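Long-range contacts in hydroxyethylphosphonate dioxygenase (Streptomyces albus, PDB 6B9R), which catalyses the iron-dependent oxidative cleavage of 2-hydroxyethylphosphonate, probably to hydroxymethylphosphonate and formate: residues P160-G168 and V182-S191; L297-A305 and L333-H341. All blocks are in the same frame, centred on the assembly; numbering follows the deposited sequence.

Contact 1 (160-168 with 182-191) belongs to the active site: His190 holds the iron on which 2-hydroxyethylphosphonate sits, and Lys29 and Trp449 of the second subunit also bind that substrate. Contact 2 (297-305 with 333-341) is a structural junction that holds no residue of the metal site or the substrate pocket. The two follow one another along the chain, and their centres are about 16 Å apart. They nevertheless touch directly, because Trp183 CZ3 of contact 1 packs on Asp336 CB of contact 2 at 3.5 Å. A second touch brings Ser167 CB to within 3.7 Å of Ala305 CA, where the linker 297-305 runs towards strand 307-310. Both contacts also meet the second subunit.

Contact 1: residues P160-G168 and V182-S191; sequences PVNYYFRSG and VWGLPFAPHS. With FE (Fe (III) ion), chain E; 2HE ((2-hydroxyethyl)phosphonic acid), chain F.
Val182 lies over one face of the Tyr163 ring, its CG1 4.2 Å from the ring centroid and 16° off the normal, a CH-pi contact; beta branching suits this spot because CG2 also reaches Tyr163 CE2. With CG anti to the backbone N (chi1 -179°), Tyr163 brings its CE1 to 3.9 Å from His190 CB. Replacing Tyr163 by alanine is likely to open a gap between Val182 and His190 CB and leave Val182 CG1 without its aromatic partner. Ending the type II turn Leu185-Ala188, Ala188 O accepts His190 ND1 at 2.8 Å in the imidazole plane, fixing the ring's rotation. Pro189 O takes Arg166 N at 3.1 Å, while Pro189 CD, where another residue would have an N-H, lies 3.6 Å from Arg166 O. His190 forms a non-hydrogen-bonded antiparallel pair with Phe165 and binds iron through NE2 at 2.2 Å; with His149 and Gln153 it forms the metal site of this cupin-type beta fold, and substrate O4 lies at the imidazole edge. Ser191 forms the next, hydrogen-bonded pair with Tyr164: Tyr164 N donates to Ser191 O, and Ser191 N to Tyr164 O. Ser191 OG bonds to Tyr108 OH and the backbone O of Glu144.

Contact 2: residues L297-A305 and L333-H341; sequences LVPHTTTEA and LAGDPLHPH
Asp336 reaches from its turn into a row of three threonines, Thr301 to Thr303, and nearly every atom of its side chain has a partner. CB packs on the indole of Trp183. From there CG swings anti to the backbone N (chi1 -166°), carrying the carboxylate across to the other loop. Asp336 OD1 accepts two bonds from Thr302, approaching from the same face of the carboxylate plane: Thr302 N on the syn side at 2.8 Å, with an N-H...O angle of 154°, and Thr302 OG1 on the anti side at 2.9 Å. Asp336 OD2 takes Thr301 OG1 on its syn side at 2.7 Å and, from above the carboxylate plane, Leu338 N at 3.0 Å. This last bond makes Asp336 the head of an Asx turn, overlaid on the type I turn Asp336-His339. Four donors on one carboxylate would be expected to keep it ionised. The contact ties the loop that follows helix 279-288, in a region matched to the Cro/C1-type HTH family, to the loop between strands 328-332 and 343-349. Pro337 suits the second position of the type I turn, where its ring restricts phi. Pro337 CB lies 3.3 Å from His300 O, and Pro337 CD meets Thr302 CG2 at 3.7 Å, the two side chains crossing at about a right angle. A water donating to Thr302 OG1 also donates to Gly335 O. Thr303 OG1 in turn donates to Thr301 OG1, a second-shell bond positioning the hydroxyl that grips OD2. Earlier in the same loop, Pro299 touches Pro337 O through CB and packs on Phe429 of the second subunit.

Contact 1: residues P160-G168 and V182-S191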
loop_
_atom_site.group_PDB
_atom_site.type_symbol
_atom_site.label_atom_id
_atom_site.label_comp_id
_atom_site.label_asym_id
_atom_site.label_seq_id
_atom_site.Cartn_x
_atom_site.Cartn_y
_atom_site.Cartn_z
ATOM N N PRO A 160 -7.034 -0.515 37.684
ATOM C CA PRO A 160 -6.953 0.954 37.854
ATOM C C PRO A 160 -5.677 1.546 37.268
ATOM O O PRO A 160 -4.747 1.951 37.973
ATOM C CB PRO A 160 -7.037 1.110 39.379
ATOM C CG PRO A 160 -6.372 -0.139 39.898
ATOM C CD PRO A 160 -6.776 -1.236 38.944
ATOM N N VAL A 161 -5.631 1.603 35.937
ATOM C CA VAL A 161 -4.495 2.133 35.193
ATOM C C VAL A 161 -4.744 3.601 34.873
ATOM O O VAL A 161 -5.845 3.970 34.437
ATOM C CB VAL A 161 -4.266 1.326 33.903
ATOM C CG1 VAL A 161 -3.187 1.988 33.050
ATOM C CG2 VAL A 161 -3.885 -0.128 34.236
ATOM N N ASN A 162 -3.733 4.439 35.090
ATOM C CA ASN A 162 -3.771 5.825 34.627
ATOM C C ASN A 162 -3.092 5.917 33.266
ATOM O O ASN A 162 -1.995 5.381 33.079
ATOM C CB ASN A 162 -3.076 6.765 35.619
ATOM C CG ASN A 162 -3.986 7.202 36.740
ATOM O OD1 ASN A 162 -5.167 6.850 36.766
ATOM N ND2 ASN A 162 -3.446 7.983 37.673
ATOM N N TYR A 163 -3.740 6.614 32.331
ATOM C CA TYR A 163 -3.238 6.839 30.982
ATOM C C TYR A 163 -2.770 8.286 30.864
ATOM O O TYR A 163 -3.540 9.217 31.125
ATOM C CB TYR A 163 -4.314 6.544 29.940
ATOM C CG TYR A 163 -3.844 6.733 28.516
ATOM C CD1 TYR A 163 -2.716 6.074 28.055
ATOM C CD2 TYR A 163 -4.522 7.567 27.635
ATOM C CE1 TYR A 163 -2.271 6.233 26.760
ATOM C CE2 TYR A 163 -4.064 7.742 26.325
ATOM C CZ TYR A 163 -2.951 7.068 25.903
ATOM O OH TYR A 163 -2.502 7.228 24.613
ATOM N N TYR A 164 -1.513 8.470 30.484
ATOM C CA TYR A 164 -0.921 9.789 30.307
ATOM C C TYR A 164 -0.600 9.999 28.838
ATOM O O TYR A 164 -0.106 9.087 28.171
ATOM C CB TYR A 164 0.355 9.931 31.139
ATOM C CG TYR A 164 0.159 9.627 32.602
ATOM C CD1 TYR A 164 0.145 8.316 33.063
ATOM C CD2 TYR A 164 -0.011 10.652 33.524
ATOM C CE1 TYR A 164 -0.046 8.033 34.402
ATOM C CE2 TYR A 164 -0.203 10.383 34.864
ATOM C CZ TYR A 164 -0.211 9.073 35.298
ATOM O OH TYR A 164 -0.396 8.802 36.629
ATOM N N PHE A 165 -0.887 11.193 28.323
ATOM C CA PHE A 165 -0.662 11.421 26.905
ATOM C C PHE A 165 -0.353 12.887 26.648
ATOM O O PHE A 165 -0.835 13.774 27.359
ATOM C CB PHE A 165 -1.855 10.953 26.060
ATOM C CG PHE A 165 -3.184 11.516 26.483
ATOM C CD1 PHE A 165 -3.896 10.943 27.523
ATOM C CD2 PHE A 165 -3.751 12.579 25.798
ATOM C CE1 PHE A 165 -5.137 11.438 27.893
ATOM C CE2 PHE A 165 -4.985 13.071 26.153
ATOM C CZ PHE A 165 -5.680 12.503 27.209
ATOM N N ARG A 166 0.473 13.125 25.618
ATOM C CA ARG A 166 0.989 14.451 25.297
ATOM C C ARG A 166 0.711 14.798 23.842
ATOM O O ARG A 166 0.747 13.931 22.961
ATOM C CB ARG A 166 2.504 14.547 25.556
ATOM C CG ARG A 166 2.867 14.977 26.953
ATOM C CD ARG A 166 4.360 14.820 27.186
ATOM N NE ARG A 166 4.733 15.125 28.560
ATOM C CZ ARG A 166 5.919 14.841 29.086
ATOM N NH1 ARG A 166 6.849 14.232 28.354
ATOM N NH2 ARG A 166 6.173 15.158 30.347
ATOM N N SER A 167 0.443 16.077 23.600
ATOM C CA SER A 167 0.171 16.584 22.263
ATOM C C SER A 167 0.302 18.094 22.320
ATOM O O SER A 167 -0.218 18.719 23.248
ATOM C CB SER A 167 -1.232 16.173 21.790
ATOM O OG SER A 167 -1.547 16.728 20.525
ATOM N N GLY A 168 1.007 18.670 21.351
ATOM C CA GLY A 168 1.171 20.112 21.284
ATOM C C GLY A 168 1.617 20.766 22.576
ATOM O O GLY A 168 1.163 21.868 22.905
ATOM N N VAL A 182 -8.253 2.925 24.317
ATOM C CA VAL A 182 -7.858 4.149 23.638
ATOM C C VAL A 182 -7.139 3.757 22.358
ATOM O O VAL A 182 -6.518 2.694 22.279
ATOM C CB VAL A 182 -6.973 5.032 24.540
ATOM C CG1 VAL A 182 -5.730 4.274 24.964
ATOM C CG2 VAL A 182 -6.620 6.368 23.854
ATOM N N TRP A 183 -7.279 4.601 21.342
ATOM C CA TRP A 183 -6.597 4.444 20.062
ATOM C C TRP A 183 -5.778 5.707 19.826
ATOM O O TRP A 183 -6.261 6.813 20.073
ATOM C CB TRP A 183 -7.616 4.217 18.923
ATOM C CG TRP A 183 -7.006 3.971 17.554
ATOM C CD1 TRP A 183 -6.751 2.755 16.966
ATOM C CD2 TRP A 183 -6.605 4.965 16.607
ATOM N NE1 TRP A 183 -6.215 2.940 15.710
ATOM C CE2 TRP A 183 -6.108 4.286 15.469
ATOM C CE3 TRP A 183 -6.614 6.366 16.610
ATOM C CZ2 TRP A 183 -5.633 4.961 14.353
ATOM C CZ3 TRP A 183 -6.139 7.036 15.501
ATOM C CH2 TRP A 183 -5.658 6.337 14.384
ATOM N N GLY A 184 -4.540 5.555 19.367
ATOM C CA GLY A 184 -3.599 6.664 19.373
ATOM C C GLY A 184 -2.725 6.689 18.134
ATOM O O GLY A 184 -2.399 5.655 17.549
ATOM N N LEU A 185 -2.315 7.905 17.760
ATOM C CA LEU A 185 -1.615 8.199 16.520
ATOM C C LEU A 185 -0.123 7.954 16.663
ATOM O O LEU A 185 0.410 7.907 17.776
ATOM C CB LEU A 185 -1.871 9.649 16.116
ATOM C CG LEU A 185 -3.275 9.931 15.596
ATOM C CD1 LEU A 185 -3.469 11.441 15.387
ATOM C CD2 LEU A 185 -3.513 9.160 14.306
ATOM N N PRO A 186 0.577 7.799 15.537
ATOM C CA PRO A 186 2.035 7.633 15.580
ATOM C C PRO A 186 2.734 8.770 16.320
ATOM O O PRO A 186 2.341 9.933 16.225
ATOM C CB PRO A 186 2.426 7.620 14.095
ATOM C CG PRO A 186 1.225 7.103 13.389
ATOM C CD PRO A 186 0.045 7.674 14.168
ATOM N N PHE A 187 3.781 8.407 17.070
ATOM C CA PHE A 187 4.707 9.325 17.736
ATOM C C PHE A 187 4.043 10.200 18.802
ATOM O O PHE A 187 4.627 11.196 19.246
ATOM C CB PHE A 187 5.446 10.192 16.713
ATOM C CG PHE A 187 6.335 9.404 15.807
ATOM C CD1 PHE A 187 7.471 8.784 16.307
ATOM C CD2 PHE A 187 6.029 9.263 14.466
ATOM C CE1 PHE A 187 8.297 8.049 15.487
ATOM C CE2 PHE A 187 6.858 8.533 13.635
ATOM C CZ PHE A 187 7.990 7.916 14.152
ATOM N N ALA A 188 2.854 9.838 19.257
ATOM C CA ALA A 188 2.252 10.537 20.386
ATOM C C ALA A 188 2.841 10.003 21.688
ATOM O O ALA A 188 2.671 8.818 21.988
ATOM C CB ALA A 188 0.739 10.361 20.374
ATOM N N PRO A 189 3.535 10.824 22.477
ATOM C CA PRO A 189 4.165 10.310 23.703
ATOM C C PRO A 189 3.122 9.952 24.746
ATOM O O PRO A 189 2.092 10.616 24.864
ATOM C CB PRO A 189 5.043 11.480 24.178
ATOM C CG PRO A 189 5.143 12.416 22.984
ATOM C CD PRO A 189 3.860 12.242 22.236
ATOM N N HIS A 190 3.388 8.889 25.507
ATOM C CA HIS A 190 2.402 8.438 26.484
ATOM C C HIS A 190 3.079 7.639 27.591
ATOM O O HIS A 190 4.260 7.284 27.505
ATOM C CB HIS A 190 1.285 7.627 25.813
ATOM C CG HIS A 190 1.769 6.471 24.995
ATOM N ND1 HIS A 190 2.228 6.608 23.703
ATOM C CD2 HIS A 190 1.854 5.150 25.285
ATOM C CE1 HIS A 190 2.581 5.424 23.235
ATOM N NE2 HIS A 190 2.360 4.523 24.176
ATOM N N SER A 191 2.315 7.398 28.663
ATOM C CA SER A 191 2.788 6.607 29.793
ATOM C C SER A 191 1.597 5.966 30.494
ATOM O O SER A 191 0.440 6.325 30.254
ATOM C CB SER A 191 3.595 7.459 30.777
ATOM O OG SER A 191 4.280 6.638 31.713
HETATM FE FE FE E . 3.140 2.670 23.362
HETATM O O3 2HE F . 5.221 2.345 24.638
HETATM P P 2HE F . 5.758 2.095 26.002
HETATM O O1 2HE F . 6.502 3.409 26.559
HETATM O O2 2HE F . 6.783 0.845 26.013
HETATM C CA 2HE F . 4.315 1.722 27.026
HETATM C CB 2HE F . 3.370 0.873 26.181
HETATM O O4 2HE F . 2.642 1.674 25.236
HETATM O O HOH W 1 3.398 0.142 23.096
#

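Contact 2: residues L297-A305 and L333-H341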
loop_
_atom_site.group_PDB
_atom_site.type_symbol
_atom_site.label_atom_id
_atom_site.label_comp_id
_atom_site.label_asym_id
_atom_site.label_seq_id
_atom_site.Cartn_x
_atom_site.Cartn_y
_atom_site.Cartn_z
ATOM N N LEU A 297 -13.092 12.243 -1.599
ATOM C CA LEU A 297 -13.542 12.242 -0.214
ATOM C C LEU A 297 -12.352 12.008 0.709
ATOM O O LEU A 297 -11.461 11.218 0.395
ATOM C CB LEU A 297 -14.599 11.163 0.016
ATOM C CG LEU A 297 -15.934 11.360 -0.703
ATOM C CD1 LEU A 297 -16.894 10.253 -0.287
ATOM C CD2 LEU A 297 -16.515 12.727 -0.357
ATOM N N VAL A 298 -12.338 12.702 1.841
ATOM C CA VAL A 298 -11.236 12.651 2.793
ATOM C C VAL A 298 -11.803 12.181 4.124
ATOM O O VAL A 298 -12.814 12.720 4.577
ATOM C CB VAL A 298 -10.541 14.015 2.960
ATOM C CG1 VAL A 298 -9.294 13.880 3.826
ATOM C CG2 VAL A 298 -10.188 14.605 1.605
ATOM N N PRO A 299 -11.204 11.199 4.783
ATOM C CA PRO A 299 -11.735 10.778 6.076
ATOM C C PRO A 299 -11.524 11.862 7.111
ATOM O O PRO A 299 -10.584 12.656 7.033
ATOM C CB PRO A 299 -10.920 9.523 6.406
ATOM C CG PRO A 299 -9.632 9.752 5.710
ATOM C CD PRO A 299 -9.999 10.441 4.419
ATOM N N HIS A 300 -12.455 11.921 8.053
ATOM C CA HIS A 300 -12.277 12.722 9.246
ATOM C C HIS A 300 -11.677 11.845 10.330
ATOM O O HIS A 300 -11.656 10.616 10.228
ATOM C CB HIS A 300 -13.607 13.313 9.702
ATOM C CG HIS A 300 -14.228 14.237 8.702
ATOM N ND1 HIS A 300 -14.043 15.604 8.735
ATOM C CD2 HIS A 300 -15.027 13.991 7.637
ATOM C CE1 HIS A 300 -14.706 16.159 7.738
ATOM N NE2 HIS A 300 -15.312 15.204 7.056
ATOM N N THR A 301 -11.146 12.485 11.350
ATOM C CA THR A 301 -10.679 11.760 12.515
ATOM C C THR A 301 -11.551 12.138 13.707
ATOM O O THR A 301 -12.194 13.191 13.715
ATOM C CB THR A 301 -9.205 12.063 12.783
ATOM O OG1 THR A 301 -8.698 11.150 13.764
ATOM C CG2 THR A 301 -9.037 13.508 13.262
ATOM N N THR A 302 -11.614 11.249 14.699
ATOM C CA THR A 302 -12.308 11.555 15.943
ATOM C C THR A 302 -11.337 11.802 17.089
ATOM O O THR A 302 -11.780 11.971 18.237
ATOM C CB THR A 302 -13.291 10.437 16.325
ATOM O OG1 THR A 302 -12.579 9.218 16.584
ATOM C CG2 THR A 302 -14.309 10.209 15.216
ATOM N N THR A 303 -10.035 11.828 16.801
ATOM C CA THR A 303 -9.026 12.017 17.832
ATOM C C THR A 303 -9.041 13.451 18.357
ATOM O O THR A 303 -9.430 14.400 17.664
ATOM C CB THR A 303 -7.616 11.687 17.308
ATOM O OG1 THR A 303 -7.378 12.344 16.055
ATOM C CG2 THR A 303 -7.412 10.175 17.148
ATOM N N GLU A 304 -8.607 13.586 19.607
ATOM C CA GLU A 304 -8.370 14.860 20.266
ATOM C C GLU A 304 -7.124 14.667 21.116
ATOM O O GLU A 304 -7.018 13.675 21.844
ATOM C CB GLU A 304 -9.580 15.291 21.110
ATOM C CG GLU A 304 -9.368 16.563 21.961
ATOM C CD GLU A 304 -8.809 17.741 21.167
ATOM O OE1 GLU A 304 -9.087 17.842 19.950
ATOM O OE2 GLU A 304 -8.086 18.569 21.765
ATOM N N ALA A 305 -6.160 15.580 20.980
ATOM C CA ALA A 305 -4.831 15.371 21.553
ATOM C C ALA A 305 -4.256 14.029 21.091
ATOM O O ALA A 305 -3.611 13.306 21.852
ATOM C CB ALA A 305 -4.861 15.475 23.082
ATOM N N LEU A 333 -14.844 -1.211 20.881
ATOM C CA LEU A 333 -13.800 -0.513 21.605
ATOM C C LEU A 333 -13.248 0.614 20.729
ATOM O O LEU A 333 -13.776 0.912 19.652
ATOM C CB LEU A 333 -12.728 -1.512 22.064
ATOM C CG LEU A 333 -13.316 -2.758 22.746
ATOM C CD1 LEU A 333 -12.218 -3.782 23.064
ATOM C CD2 LEU A 333 -14.090 -2.353 24.008
ATOM N N ALA A 334 -12.187 1.262 21.199
ATOM C CA ALA A 334 -11.743 2.505 20.577
ATOM C C ALA A 334 -11.220 2.265 19.166
ATOM O O ALA A 334 -10.524 1.281 18.903
ATOM C CB ALA A 334 -10.646 3.150 21.428
ATOM N N GLY A 335 -11.532 3.185 18.265
ATOM C CA GLY A 335 -10.945 3.166 16.945
ATOM C C GLY A 335 -10.979 4.563 16.387
ATOM O O GLY A 335 -11.176 5.533 17.114
ATOM N N ASP A 336 -10.823 4.670 15.064
ATOM C CA ASP A 336 -10.804 5.989 14.431
ATOM C C ASP A 336 -11.066 5.840 12.943
ATOM O O ASP A 336 -10.573 4.876 12.334
ATOM C CB ASP A 336 -9.474 6.705 14.658
ATOM C CG ASP A 336 -9.555 8.192 14.309
ATOM O OD1 ASP A 336 -10.093 8.955 15.138
ATOM O OD2 ASP A 336 -9.082 8.581 13.226
ATOM N N PRO A 337 -11.828 6.757 12.326
ATOM C CA PRO A 337 -12.090 6.651 10.879
ATOM C C PRO A 337 -10.865 6.875 10.014
ATOM O O PRO A 337 -10.933 6.604 8.807
ATOM C CB PRO A 337 -13.146 7.741 10.611
ATOM C CG PRO A 337 -13.722 8.090 11.981
ATOM C CD PRO A 337 -12.635 7.805 12.978
ATOM N N LEU A 338 -9.759 7.381 10.562
ATOM C CA LEU A 338 -8.532 7.396 9.768
ATOM C C LEU A 338 -8.095 5.977 9.436
ATOM O O LEU A 338 -7.428 5.742 8.419
ATOM C CB LEU A 338 -7.413 8.134 10.510
ATOM C CG LEU A 338 -6.065 8.257 9.778
ATOM C CD1 LEU A 338 -6.082 9.426 8.795
ATOM C CD2 LEU A 338 -4.890 8.383 10.751
ATOM N N HIS A 339 -8.475 5.023 10.279
ATOM C CA HIS A 339 -8.204 3.604 10.088
ATOM C C HIS A 339 -9.528 2.849 10.021
ATOM O O HIS A 339 -9.897 2.130 10.958
ATOM C CB HIS A 339 -7.325 3.061 11.211
ATOM C CG HIS A 339 -5.861 3.152 10.916
ATOM N ND1 HIS A 339 -4.910 2.506 11.676
ATOM C CD2 HIS A 339 -5.187 3.818 9.949
ATOM C CE1 HIS A 339 -3.710 2.757 11.177
ATOM N NE2 HIS A 339 -3.853 3.554 10.133
ATOM N N PRO A 340 -10.262 2.979 8.914
ATOM C CA PRO A 340 -11.563 2.304 8.822
ATOM C C PRO A 340 -11.468 0.791 8.907
ATOM O O PRO A 340 -12.457 0.145 9.262
ATOM C CB PRO A 340 -12.084 2.750 7.450
ATOM C CG PRO A 340 -10.779 2.938 6.636
ATOM C CD PRO A 340 -9.875 3.616 7.644
ATOM N N HIS A 341 -10.315 0.205 8.606
ATOM C CA HIS A 341 -10.157 -1.242 8.629
ATOM C C HIS A 341 -9.690 -1.771 9.974
ATOM O O HIS A 341 -9.371 -2.962 10.078
ATOM C CB HIS A 341 -9.190 -1.663 7.525
ATOM C CG HIS A 341 -9.486 -1.007 6.217
ATOM N ND1 HIS A 341 -10.659 -1.230 5.525
ATOM C CD2 HIS A 341 -8.793 -0.091 5.503
ATOM C CE1 HIS A 341 -10.656 -0.505 4.419
ATOM N NE2 HIS A 341 -9.542 0.204 4.388
HETATM O O HOH W 2 -13.918 6.936 16.588
#